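Local coordinates for protein isomerase/lactonizing enzyme (Agrobacterium tumefaciens, PDB 1RVK) that is of unknown specific function but, as a magnesium-binding member of the enolase superfamily, probably acts on a carboxylate substrate through an enolate-like intermediate, at residues A[75-81]-A[108-112]; A[114-120]-A[363-369]; A[165-171]-A[327-333]; A[202-208]-A[228-234]. All coordinates share one frame; numbering follows the deposited sequence.

Interaction 1: A[75-81]-A[108-112]; sequences HRDRERL and LWDLA
His-75 and Leu-108 bring the two backbones closest, their CA atoms 6.6 Å apart, where the turn leading into helix 78-89 meets helix 98-116. Asp-77, centre of an inverse gamma turn, occupies the N-cap position without capping through its side chain. Beyond it Arg-78 reaches across at about a right angle to Trp-109. The Arg-78 chain bends about CG-CD (chi3 -66°), which carries the polar end along the indole: CD lies over the five-membered ring as a CH-pi contact, while CZ stands 3.8 Å from the centroid of the six-membered ring, only 11° off the normal, a cation-pi contact. The two planes are still 35° apart, so this is not a parallel stack. Alongside, Leu-111 CD2 packs 3.5 Å from His-75 CB, and Ala-112 CA comes to the edge of the imidazole, whose ND1 is bonded to the Met-1 carbonyl. Leu-81 CD1 meets Leu-108 CD2 at 4.1 Å. One water links the two segments, donating to His-75 O and Leu-108 O and accepting from Arg-78 NH2 (2.8 Å) in the guanidinium plane. The polar link between the segments therefore runs through a water, and the guanidinium is held over the indole by a cation-pi contact.

Interaction 2: A[114-120]-A[363-369]; sequences RSLGQPV and DRPGLGE
Pro-119 and Pro-365 lie where the backbones come nearest, CA to CA 4.2 Å. The bond from CA to CB of Pro-119 points away from the loop, yet CB and CG still touch Arg-364 O, CG at 3.5 Å, and the ring crosses Asp-363 obliquely. Pro-365 instead lays CB against Gly-117 CA, the positive-phi C-prime residue of the Schellman motif that ends helix 98-116. The bond from CA to CB of Val-120 points toward the loop: CG2, anti to its own carbonyl carbon, rests 3.4 Å from Gly-366 C and also meets Leu-367 CD2. Between these side chains Pro-119 and Gly-366 form a single beta bridge. Gly-366 N donates to Gln-118 O and Val-120 N to Gly-366 O, both at 2.8 Å. The bridge sits at the start of a type II' turn, Pro-365 to Gly-368, and joins the link between helices 98-116 and 120-124 to the loop after strand 358-360; in this superfamily such a C-terminal stretch typically packs on the N-terminal capping domain. Arg-114 extends alongside the turn from CG to NE; NE pairs with Asp-110, while NH2 shares a water with Glu-369 N. Within the loop, Arg-364 grips Gly-368 O side-on, with NE at 2.7 Å and NH2 at 2.8 Å, NH2 approaching nearly along the C=O axis and also bonding Leu-349 O.

Interaction 3: A[165-171]-A[327-333]; sequences YKGIKLH and WYERGLL
Lys-169 and Glu-329 supply the ionic part of this contact between barrel strands 167-171 and 328-333. The strand axes approach only to 9.1 Å, at 51°, and strand 130-137 pairs with both, so the strands are not paired and side chains from one or both segments make the contacts. In the barrel interior the Lys-169 chain bends at chi3 (78°), turning NZ to Glu-329 OE1, a 3.1 Å salt bridge that meets the carboxylate from above its plane. OE1 also bonds Ser-136, and OE2 pairs with Arg-280. The His-171 ring and the Glu-329 carboxylate are nearly coplanar, 11° apart; ND1 bonds Ile-137 O. Tyr-165 OH accepts from Arg-330 NH1 at 3.0 Å, in the guanidinium plane; NH1 also salt-bridges Asp-340, and NH2 bonds Asp-351 O. Among apolar contacts, Leu-333 CD2 sits 3.9 Å from Tyr-165 CZ, both residues packing against helix 150-163. Leu-332 CD2 reaches 3.5 Å from His-171 CE1. Trp-327 CH2 presses to 3.4 Å from Gly-167 CA, an approach that the lack of a side chain there permits. Lys-169 NZ is held by Glu-329, Glu-232 and Tyr-134, and the His-171 side chain comes about 4 Å from the magnesium ion, so the charged contacts lie next to the metal site.

Interaction 4: A[202-208]-A[228-234]; sequences RLMIDAF and FDWIEEP. With MG (magnesium ion), chain B.
Phe-228 lies just before strand 230-232, which runs parallel to strand 202-206 in a beta-alpha-beta unit connected through helix 213-224, part of the C-terminal barrel of the enolase fold. One face of its ring receives Leu-203 CB, 3.6 Å from the centroid, as a CH-pi contact, while Ile-205 N lies at the edge. Asp-229 N donates to Leu-203 O, and OD2 forms a salt bridge with Arg-202 NH1 at 2.7 Å, met on its syn side but tilted out of the carboxylate plane. At Trp-230 the indole offers a face to selenomethionine Met-204, whose CE sits 3.4 Å from the centroid of the six-membered ring; bends at chi2 (97°) and chi3 bring the methyl there. Trp-230 NE1 also donates to Glu-232 OE1, an oxygen shared with Lys-169. Ile-231 lies on the face opposite Trp-230 and Glu-232, where CG1 touches Ile-205 CG2. Glu-232 N bonds Ile-205 O at 2.8 Å, and its extended chain sends OE2 to the magnesium ion. Glu-233 OE2 accepts from a metal-bound water that also donates to Asp-206 OD2; OE1 bonds Ser-259. Glu-258 completes the protein ligands of the ion, to which Asp-206 OD1 binds at 2.1 Å and Glu-232 OE2 at 2.2 Å.

In the fold
Interactions 3 and 4 lie in the barrel core, centres 11 Å apart, and touch directly: Leu-170 O meets Asp-206 N at 2.8 Å in a probable hydrogen bond between neighbouring strands. Interactions 1 and 2 instead share helix 98-116, with centres 14 Å apart; Asp-110 OD1 meets Leu-367 N at 2.8 Å, probably a hydrogen bond. Interaction 1 is buried and rests on pi and water contacts, whereas partly buried interaction 2 joins the end of helix 98-116 to a C-terminal loop through backbone bonds. The chemistry shifts from packing and backbone bridging there to metal ligation in interaction 4 and to the charged Lys-169, Glu-329 and His-171 side of interaction 3.

Interaction 1: A[75-81]-A[108-112]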
# COMPACT_ATOMS: atom_id res chain seq x y z
N HIS A 75 8.66 19.84 -15.30
CA HIS A 75 8.40 18.72 -14.39
C HIS A 75 7.84 19.11 -13.02
O HIS A 75 7.25 18.28 -12.33
CB HIS A 75 9.67 17.89 -14.17
CG HIS A 75 10.65 18.51 -13.21
ND1 HIS A 75 11.53 19.50 -13.58
CD2 HIS A 75 10.86 18.27 -11.90
CE1 HIS A 75 12.25 19.85 -12.53
NE2 HIS A 75 11.87 19.12 -11.49
N ARG A 76 8.02 20.37 -12.63
CA ARG A 76 7.55 20.83 -11.33
C ARG A 76 6.05 21.10 -11.27
O ARG A 76 5.50 21.30 -10.20
CB ARG A 76 8.30 22.11 -10.93
CG ARG A 76 9.81 21.94 -10.84
CD ARG A 76 10.48 23.29 -10.67
NE ARG A 76 10.20 24.17 -11.79
CZ ARG A 76 10.53 25.46 -11.84
NH1 ARG A 76 10.23 26.18 -12.91
NH2 ARG A 76 11.16 26.02 -10.82
N ASP A 77 5.40 21.13 -12.43
CA ASP A 77 3.97 21.39 -12.50
C ASP A 77 3.17 20.12 -12.27
O ASP A 77 2.29 19.77 -13.05
CB ASP A 77 3.62 21.96 -13.87
CG ASP A 77 4.19 23.35 -14.09
OD1 ASP A 77 4.25 23.78 -15.26
OD2 ASP A 77 4.56 24.01 -13.09
N ARG A 78 3.49 19.43 -11.17
CA ARG A 78 2.83 18.17 -10.82
C ARG A 78 1.31 18.22 -10.76
O ARG A 78 0.65 17.27 -11.15
CB ARG A 78 3.38 17.67 -9.48
CG ARG A 78 4.86 17.31 -9.52
CD ARG A 78 5.31 16.74 -8.19
NE ARG A 78 5.25 17.72 -7.12
CZ ARG A 78 6.19 18.64 -6.89
NH1 ARG A 78 6.03 19.50 -5.89
NH2 ARG A 78 7.28 18.68 -7.64
N GLU A 79 0.75 19.32 -10.25
CA GLU A 79 -0.70 19.41 -10.18
C GLU A 79 -1.30 19.50 -11.58
O GLU A 79 -2.28 18.82 -11.89
CB GLU A 79 -1.12 20.63 -9.35
CG GLU A 79 -2.62 20.73 -9.11
CD GLU A 79 -3.20 19.55 -8.33
OE1 GLU A 79 -2.41 18.77 -7.75
OE2 GLU A 79 -4.44 19.42 -8.28
N ARG A 80 -0.71 20.33 -12.44
CA ARG A 80 -1.22 20.47 -13.80
C ARG A 80 -1.07 19.16 -14.58
O ARG A 80 -1.98 18.77 -15.31
CB ARG A 80 -0.47 21.58 -14.55
CG ARG A 80 -0.91 21.73 -16.01
CD ARG A 80 -0.36 23.01 -16.62
NE ARG A 80 1.10 23.04 -16.68
CZ ARG A 80 1.84 22.37 -17.57
NH1 ARG A 80 1.25 21.62 -18.49
NH2 ARG A 80 3.16 22.47 -17.54
N LEU A 81 0.06 18.49 -14.40
CA LEU A 81 0.29 17.24 -15.12
C LEU A 81 -0.62 16.11 -14.61
O LEU A 81 -1.12 15.31 -15.41
CB LEU A 81 1.76 16.84 -15.02
CG LEU A 81 2.71 17.87 -15.64
CD1 LEU A 81 4.16 17.45 -15.46
CD2 LEU A 81 2.40 18.03 -17.12
N LEU A 108 7.66 11.76 -10.85
CA LEU A 108 7.77 13.21 -10.89
C LEU A 108 8.23 13.75 -9.53
O LEU A 108 9.03 14.69 -9.47
CB LEU A 108 6.43 13.84 -11.27
CG LEU A 108 6.23 14.37 -12.70
CD1 LEU A 108 7.20 13.75 -13.68
CD2 LEU A 108 4.79 14.12 -13.11
N TRP A 109 7.73 13.17 -8.45
CA TRP A 109 8.14 13.59 -7.12
C TRP A 109 9.60 13.21 -6.89
O TRP A 109 10.37 13.99 -6.32
CB TRP A 109 7.28 12.93 -6.04
CG TRP A 109 6.04 13.69 -5.71
CD1 TRP A 109 4.75 13.38 -6.07
CD2 TRP A 109 5.95 14.88 -4.91
NE1 TRP A 109 3.88 14.31 -5.55
CE2 TRP A 109 4.59 15.24 -4.84
CE3 TRP A 109 6.90 15.68 -4.26
CZ2 TRP A 109 4.15 16.36 -4.13
CZ3 TRP A 109 6.46 16.80 -3.56
CH2 TRP A 109 5.09 17.13 -3.50
N ASP A 110 9.99 12.02 -7.33
CA ASP A 110 11.37 11.57 -7.17
C ASP A 110 12.30 12.48 -7.95
O ASP A 110 13.40 12.81 -7.49
CB ASP A 110 11.52 10.12 -7.64
CG ASP A 110 12.89 9.54 -7.31
OD1 ASP A 110 13.25 9.53 -6.12
OD2 ASP A 110 13.59 9.08 -8.24
N LEU A 111 11.87 12.89 -9.14
CA LEU A 111 12.66 13.77 -9.99
C LEU A 111 12.90 15.12 -9.31
O LEU A 111 14.01 15.64 -9.34
CB LEU A 111 11.96 13.98 -11.33
CG LEU A 111 12.54 15.04 -12.27
CD1 LEU A 111 13.98 14.70 -12.63
CD2 LEU A 111 11.69 15.11 -13.53
N ALA A 112 11.85 15.68 -8.72
CA ALA A 112 11.99 16.97 -8.04
C ALA A 112 12.91 16.83 -6.83
O ALA A 112 13.76 17.69 -6.59
CB ALA A 112 10.62 17.48 -7.60
O HOH W 1 8.13 17.27 -9.95

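Interaction 2: A[114-120]-A[363-369]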
# COMPACT_ATOMS: atom_id res chain seq x y z
N ARG A 114 15.29 14.45 -6.23
CA ARG A 114 16.67 14.19 -6.62
C ARG A 114 17.30 15.46 -7.20
O ARG A 114 18.46 15.75 -6.94
CB ARG A 114 16.73 13.05 -7.64
CG ARG A 114 16.50 11.67 -7.03
CD ARG A 114 16.61 10.57 -8.09
NE ARG A 114 16.31 9.25 -7.54
CZ ARG A 114 17.23 8.35 -7.19
NH1 ARG A 114 18.52 8.61 -7.33
NH2 ARG A 114 16.85 7.18 -6.68
N SER A 115 16.53 16.22 -7.98
CA SER A 115 17.03 17.45 -8.58
C SER A 115 17.41 18.49 -7.52
O SER A 115 18.36 19.26 -7.71
CB SER A 115 15.98 18.05 -9.52
OG SER A 115 15.70 17.17 -10.60
N LEU A 116 16.67 18.50 -6.42
CA LEU A 116 16.92 19.45 -5.34
C LEU A 116 17.77 18.87 -4.21
O LEU A 116 18.21 19.59 -3.32
CB LEU A 116 15.59 19.94 -4.75
CG LEU A 116 14.61 20.64 -5.70
CD1 LEU A 116 13.28 20.85 -5.00
CD2 LEU A 116 15.19 21.97 -6.16
N GLY A 117 18.01 17.56 -4.26
CA GLY A 117 18.79 16.90 -3.23
C GLY A 117 18.01 16.88 -1.92
O GLY A 117 18.59 17.04 -0.84
N GLN A 118 16.71 16.67 -2.02
CA GLN A 118 15.82 16.67 -0.86
C GLN A 118 14.91 15.45 -0.78
O GLN A 118 14.39 14.98 -1.80
CB GLN A 118 14.91 17.90 -0.92
CG GLN A 118 15.62 19.23 -0.88
CD GLN A 118 16.14 19.55 0.49
OE1 GLN A 118 15.40 19.50 1.48
NE2 GLN A 118 17.43 19.88 0.58
N PRO A 119 14.71 14.90 0.43
CA PRO A 119 13.82 13.74 0.55
C PRO A 119 12.42 14.27 0.24
O PRO A 119 12.10 15.41 0.59
CB PRO A 119 13.95 13.35 2.02
CG PRO A 119 15.34 13.83 2.39
CD PRO A 119 15.40 15.18 1.70
N VAL A 120 11.60 13.48 -0.43
CA VAL A 120 10.26 13.95 -0.78
C VAL A 120 9.43 14.45 0.40
O VAL A 120 8.78 15.49 0.30
CB VAL A 120 9.48 12.87 -1.58
CG1 VAL A 120 7.98 13.20 -1.62
CG2 VAL A 120 10.02 12.80 -3.00
N ASP A 363 17.58 9.16 4.82
CA ASP A 363 17.95 10.53 4.54
C ASP A 363 18.59 10.56 3.15
O ASP A 363 19.77 10.85 3.00
CB ASP A 363 18.94 11.05 5.58
CG ASP A 363 19.08 12.56 5.55
OD1 ASP A 363 19.95 13.09 6.27
OD2 ASP A 363 18.32 13.21 4.81
N ARG A 364 17.79 10.21 2.14
CA ARG A 364 18.25 10.18 0.76
C ARG A 364 17.28 11.02 -0.06
O ARG A 364 16.10 11.11 0.27
CB ARG A 364 18.29 8.74 0.24
CG ARG A 364 19.20 7.81 1.04
CD ARG A 364 19.50 6.51 0.29
NE ARG A 364 18.38 5.57 0.26
CZ ARG A 364 18.19 4.61 1.16
NH1 ARG A 364 19.05 4.44 2.16
NH2 ARG A 364 17.14 3.80 1.05
N PRO A 365 17.76 11.65 -1.15
CA PRO A 365 16.93 12.49 -2.01
C PRO A 365 15.80 11.79 -2.76
O PRO A 365 15.87 10.60 -3.06
CB PRO A 365 17.95 13.13 -2.96
CG PRO A 365 19.00 12.07 -3.07
CD PRO A 365 19.15 11.61 -1.63
N GLY A 366 14.75 12.55 -3.07
CA GLY A 366 13.61 11.99 -3.77
C GLY A 366 12.89 10.99 -2.89
O GLY A 366 12.73 11.23 -1.68
N LEU A 367 12.44 9.88 -3.47
CA LEU A 367 11.75 8.85 -2.71
C LEU A 367 12.76 8.06 -1.89
O LEU A 367 12.39 7.24 -1.04
CB LEU A 367 10.99 7.91 -3.65
CG LEU A 367 9.81 8.54 -4.38
CD1 LEU A 367 9.29 7.59 -5.45
CD2 LEU A 367 8.71 8.88 -3.38
N GLY A 368 14.04 8.30 -2.14
CA GLY A 368 15.08 7.63 -1.38
C GLY A 368 15.30 6.16 -1.68
O GLY A 368 15.90 5.45 -0.87
N GLU A 369 14.82 5.69 -2.82
CA GLU A 369 15.02 4.29 -3.16
C GLU A 369 16.46 4.16 -3.67
O GLU A 369 16.86 4.82 -4.64
CB GLU A 369 13.99 3.84 -4.21
CG GLU A 369 12.55 4.00 -3.70
CD GLU A 369 11.50 3.38 -4.61
OE1 GLU A 369 11.49 3.68 -5.82
OE2 GLU A 369 10.66 2.60 -4.10
O HOH W 2 14.27 7.17 -5.41

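Interaction 3: A[165-171]-A[327-333]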
# COMPACT_ATOMS: atom_id res chain seq x y z
N TYR A 165 7.49 -5.03 16.46
CA TYR A 165 6.22 -4.48 16.00
C TYR A 165 5.28 -4.23 17.18
O TYR A 165 5.09 -5.11 18.01
CB TYR A 165 5.55 -5.45 15.02
CG TYR A 165 6.22 -5.52 13.66
CD1 TYR A 165 6.05 -4.51 12.73
CD2 TYR A 165 7.01 -6.62 13.31
CE1 TYR A 165 6.65 -4.57 11.47
CE2 TYR A 165 7.62 -6.70 12.05
CZ TYR A 165 7.43 -5.67 11.14
OH TYR A 165 8.02 -5.73 9.90
N LYS A 166 4.70 -3.03 17.24
CA LYS A 166 3.77 -2.67 18.30
C LYS A 166 2.33 -2.91 17.86
O LYS A 166 1.39 -2.81 18.66
CB LYS A 166 3.96 -1.21 18.71
CG LYS A 166 5.23 -0.94 19.52
CD LYS A 166 5.33 0.54 19.87
CE LYS A 166 6.31 0.80 21.01
NZ LYS A 166 7.69 0.34 20.71
N GLY A 167 2.16 -3.21 16.58
CA GLY A 167 0.84 -3.47 16.03
C GLY A 167 0.96 -4.61 15.03
O GLY A 167 2.01 -4.80 14.43
N ILE A 168 -0.12 -5.37 14.85
CA ILE A 168 -0.13 -6.50 13.92
C ILE A 168 -1.47 -6.59 13.22
O ILE A 168 -2.51 -6.52 13.88
CB ILE A 168 0.09 -7.83 14.68
CG1 ILE A 168 1.46 -7.82 15.36
CG2 ILE A 168 -0.00 -9.01 13.70
CD1 ILE A 168 1.68 -8.99 16.30
N LYS A 169 -1.46 -6.73 11.90
CA LYS A 169 -2.71 -6.86 11.16
C LYS A 169 -2.78 -8.21 10.46
O LYS A 169 -1.84 -8.60 9.76
CB LYS A 169 -2.88 -5.75 10.12
CG LYS A 169 -4.27 -5.77 9.47
CD LYS A 169 -4.53 -4.57 8.58
CE LYS A 169 -3.85 -4.71 7.22
NZ LYS A 169 -4.03 -3.47 6.40
N LEU A 170 -3.88 -8.92 10.64
CA LEU A 170 -4.03 -10.21 9.99
C LEU A 170 -4.84 -10.08 8.71
O LEU A 170 -5.82 -9.34 8.67
CB LEU A 170 -4.77 -11.21 10.88
CG LEU A 170 -4.32 -11.62 12.27
CD1 LEU A 170 -5.21 -12.77 12.73
CD2 LEU A 170 -2.87 -12.07 12.26
N HIS A 171 -4.40 -10.78 7.67
CA HIS A 171 -5.16 -10.86 6.42
C HIS A 171 -5.50 -12.34 6.56
O HIS A 171 -4.60 -13.17 6.64
CB HIS A 171 -4.30 -10.65 5.17
CG HIS A 171 -4.00 -9.22 4.87
ND1 HIS A 171 -2.94 -8.54 5.43
CD2 HIS A 171 -4.62 -8.33 4.05
CE1 HIS A 171 -2.91 -7.30 4.97
NE2 HIS A 171 -3.92 -7.14 4.14
N TRP A 327 -0.05 4.57 11.56
CA TRP A 327 1.03 3.69 11.13
C TRP A 327 1.50 3.74 9.69
O TRP A 327 0.89 4.37 8.82
CB TRP A 327 0.63 2.22 11.31
CG TRP A 327 -0.19 1.84 12.48
CD1 TRP A 327 -1.55 1.88 12.58
CD2 TRP A 327 0.29 1.22 13.68
NE1 TRP A 327 -1.96 1.30 13.77
CE2 TRP A 327 -0.84 0.89 14.46
CE3 TRP A 327 1.56 0.91 14.16
CZ2 TRP A 327 -0.73 0.26 15.70
CZ3 TRP A 327 1.67 0.28 15.39
CH2 TRP A 327 0.53 -0.04 16.15
N TYR A 328 2.59 3.02 9.47
CA TYR A 328 3.15 2.78 8.16
C TYR A 328 2.89 1.28 8.09
O TYR A 328 3.12 0.57 9.07
CB TYR A 328 4.66 3.04 8.11
CG TYR A 328 5.34 2.35 6.94
CD1 TYR A 328 6.18 1.25 7.15
CD2 TYR A 328 5.18 2.81 5.63
CE1 TYR A 328 6.83 0.63 6.09
CE2 TYR A 328 5.82 2.19 4.56
CZ TYR A 328 6.65 1.10 4.80
OH TYR A 328 7.33 0.50 3.76
N GLU A 329 2.39 0.80 6.96
CA GLU A 329 2.09 -0.62 6.80
C GLU A 329 3.31 -1.35 6.27
O GLU A 329 3.70 -1.16 5.12
CB GLU A 329 0.91 -0.80 5.84
CG GLU A 329 0.47 -2.24 5.68
CD GLU A 329 -0.84 -2.39 4.93
OE1 GLU A 329 -1.32 -3.53 4.84
OE2 GLU A 329 -1.38 -1.36 4.44
N ARG A 330 3.92 -2.18 7.11
CA ARG A 330 5.12 -2.92 6.73
C ARG A 330 4.79 -4.37 6.43
O ARG A 330 4.41 -5.14 7.32
CB ARG A 330 6.16 -2.83 7.85
CG ARG A 330 7.61 -3.03 7.40
CD ARG A 330 8.58 -2.51 8.47
NE ARG A 330 9.97 -2.46 8.00
CZ ARG A 330 10.86 -3.43 8.18
NH1 ARG A 330 10.53 -4.55 8.82
NH2 ARG A 330 12.09 -3.29 7.70
N GLY A 331 4.92 -4.75 5.16
CA GLY A 331 4.62 -6.11 4.74
C GLY A 331 4.41 -6.17 3.24
O GLY A 331 4.82 -5.25 2.53
N LEU A 332 3.75 -7.21 2.75
CA LEU A 332 3.20 -8.29 3.57
C LEU A 332 4.26 -9.25 4.12
O LEU A 332 5.27 -9.51 3.47
CB LEU A 332 2.15 -9.06 2.77
CG LEU A 332 0.98 -8.18 2.30
CD1 LEU A 332 0.01 -9.00 1.47
CD2 LEU A 332 0.28 -7.59 3.51
N LEU A 333 3.99 -9.77 5.31
CA LEU A 333 4.89 -10.68 6.02
C LEU A 333 4.41 -12.13 6.08
O LEU A 333 3.21 -12.41 6.07
CB LEU A 333 5.11 -10.17 7.45
CG LEU A 333 6.12 -9.08 7.81
CD1 LEU A 333 6.48 -8.22 6.62
CD2 LEU A 333 5.55 -8.25 8.94

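Interaction 4: A[202-208]-A[228-234]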
# COMPACT_ATOMS: atom_id res chain seq x y z
N ARG A 202 -1.48 -3.80 19.64
CA ARG A 202 -2.63 -3.40 18.84
C ARG A 202 -2.86 -4.41 17.71
O ARG A 202 -1.92 -4.80 17.02
CB ARG A 202 -2.44 -1.98 18.30
CG ARG A 202 -2.59 -0.91 19.38
CD ARG A 202 -2.21 0.48 18.89
NE ARG A 202 -2.38 1.49 19.93
CZ ARG A 202 -3.54 2.04 20.25
NH1 ARG A 202 -4.65 1.68 19.62
NH2 ARG A 202 -3.61 2.96 21.21
N LEU A 203 -4.12 -4.82 17.55
CA LEU A 203 -4.47 -5.82 16.54
C LEU A 203 -5.55 -5.37 15.58
O LEU A 203 -6.50 -4.69 15.97
CB LEU A 203 -4.92 -7.11 17.22
CG LEU A 203 -3.90 -7.80 18.12
CD1 LEU A 203 -4.52 -9.05 18.76
CD2 LEU A 203 -2.68 -8.17 17.30
N MSE A 204 -5.41 -5.77 14.32
CA MSE A 204 -6.38 -5.43 13.30
C MSE A 204 -6.59 -6.59 12.35
O MSE A 204 -5.76 -7.50 12.26
CB MSE A 204 -5.94 -4.17 12.56
CG MSE A 204 -5.88 -2.98 13.51
SE MSE A 204 -4.11 -2.66 14.15
CE MSE A 204 -3.72 -1.85 12.48
N ILE A 205 -7.71 -6.57 11.63
CA ILE A 205 -8.04 -7.64 10.71
C ILE A 205 -8.56 -7.12 9.38
O ILE A 205 -9.41 -6.23 9.34
CB ILE A 205 -9.11 -8.60 11.33
CG1 ILE A 205 -9.58 -9.62 10.29
CG2 ILE A 205 -10.28 -7.80 11.86
CD1 ILE A 205 -8.57 -10.67 9.95
N ASP A 206 -8.02 -7.68 8.31
CA ASP A 206 -8.40 -7.35 6.94
C ASP A 206 -8.81 -8.71 6.37
O ASP A 206 -7.98 -9.43 5.80
CB ASP A 206 -7.20 -6.77 6.20
CG ASP A 206 -7.54 -6.25 4.82
OD1 ASP A 206 -6.62 -5.74 4.17
OD2 ASP A 206 -8.70 -6.36 4.38
N ALA A 207 -10.07 -9.06 6.54
CA ALA A 207 -10.59 -10.34 6.09
C ALA A 207 -11.08 -10.34 4.65
O ALA A 207 -10.97 -9.34 3.95
CB ALA A 207 -11.70 -10.80 7.02
N PHE A 208 -11.61 -11.49 4.22
CA PHE A 208 -12.17 -11.66 2.88
C PHE A 208 -12.92 -10.38 2.49
O PHE A 208 -13.85 -9.96 3.18
CB PHE A 208 -13.11 -12.87 2.91
CG PHE A 208 -13.83 -13.13 1.63
CD1 PHE A 208 -15.21 -12.96 1.56
CD2 PHE A 208 -13.15 -13.58 0.51
CE1 PHE A 208 -15.90 -13.25 0.39
CE2 PHE A 208 -13.83 -13.87 -0.67
CZ PHE A 208 -15.21 -13.70 -0.73
N PHE A 228 -9.99 -5.61 19.15
CA PHE A 228 -9.25 -5.21 17.96
C PHE A 228 -9.44 -3.73 17.66
O PHE A 228 -10.51 -3.17 17.92
CB PHE A 228 -9.69 -6.05 16.74
CG PHE A 228 -8.91 -7.32 16.56
CD1 PHE A 228 -8.39 -7.65 15.31
CD2 PHE A 228 -8.69 -8.19 17.62
CE1 PHE A 228 -7.65 -8.82 15.12
CE2 PHE A 228 -7.96 -9.37 17.45
CZ PHE A 228 -7.43 -9.68 16.20
N ASP A 229 -8.41 -3.11 17.09
CA ASP A 229 -8.41 -1.69 16.76
C ASP A 229 -9.30 -1.33 15.57
O ASP A 229 -9.91 -0.26 15.54
CB ASP A 229 -6.99 -1.21 16.46
CG ASP A 229 -6.23 -0.84 17.72
OD1 ASP A 229 -6.59 -1.33 18.81
OD2 ASP A 229 -5.25 -0.07 17.61
N TRP A 230 -9.36 -2.21 14.58
CA TRP A 230 -10.21 -1.95 13.43
C TRP A 230 -10.47 -3.17 12.58
O TRP A 230 -9.75 -4.17 12.65
CB TRP A 230 -9.64 -0.80 12.57
CG TRP A 230 -8.49 -1.13 11.60
CD1 TRP A 230 -8.46 -2.14 10.67
CD2 TRP A 230 -7.29 -0.37 11.41
NE1 TRP A 230 -7.31 -2.05 9.91
CE2 TRP A 230 -6.58 -0.97 10.35
CE3 TRP A 230 -6.74 0.76 12.04
CZ2 TRP A 230 -5.35 -0.48 9.89
CZ3 TRP A 230 -5.52 1.25 11.58
CH2 TRP A 230 -4.84 0.63 10.52
N ILE A 231 -11.54 -3.09 11.80
CA ILE A 231 -11.91 -4.16 10.88
C ILE A 231 -11.77 -3.47 9.53
O ILE A 231 -12.26 -2.36 9.33
CB ILE A 231 -13.37 -4.65 11.13
CG1 ILE A 231 -13.71 -5.77 10.14
CG2 ILE A 231 -14.35 -3.49 11.05
CD1 ILE A 231 -15.07 -6.40 10.38
N GLU A 232 -11.06 -4.12 8.61
CA GLU A 232 -10.78 -3.54 7.31
C GLU A 232 -11.39 -4.28 6.11
O GLU A 232 -11.22 -5.48 5.96
CB GLU A 232 -9.26 -3.47 7.15
CG GLU A 232 -8.74 -2.81 5.88
CD GLU A 232 -7.23 -2.74 5.88
OE1 GLU A 232 -6.63 -2.61 6.97
OE2 GLU A 232 -6.63 -2.82 4.80
N GLU A 233 -12.08 -3.52 5.27
CA GLU A 233 -12.70 -4.02 4.04
C GLU A 233 -13.29 -5.43 4.14
O GLU A 233 -12.86 -6.34 3.44
CB GLU A 233 -11.67 -3.96 2.90
CG GLU A 233 -12.23 -4.18 1.50
CD GLU A 233 -11.23 -3.86 0.39
OE1 GLU A 233 -11.63 -3.94 -0.79
OE2 GLU A 233 -10.06 -3.54 0.69
N PRO A 234 -14.30 -5.62 4.99
CA PRO A 234 -14.88 -6.97 5.09
C PRO A 234 -15.98 -7.21 4.06
O PRO A 234 -16.48 -8.33 3.93
CB PRO A 234 -15.40 -7.01 6.52
CG PRO A 234 -15.92 -5.61 6.70
CD PRO A 234 -14.82 -4.75 6.07
MG MG B . -6.35 -4.01 3.01
O HOH W 3 -5.99 -3.74 19.55
O HOH W 4 -12.03 -7.35 7.76
O HOH W 5 -8.52 -4.23 2.52
O HOH W 6 -5.75 -5.06 1.07
O HOH W 7 -4.15 -4.26 3.61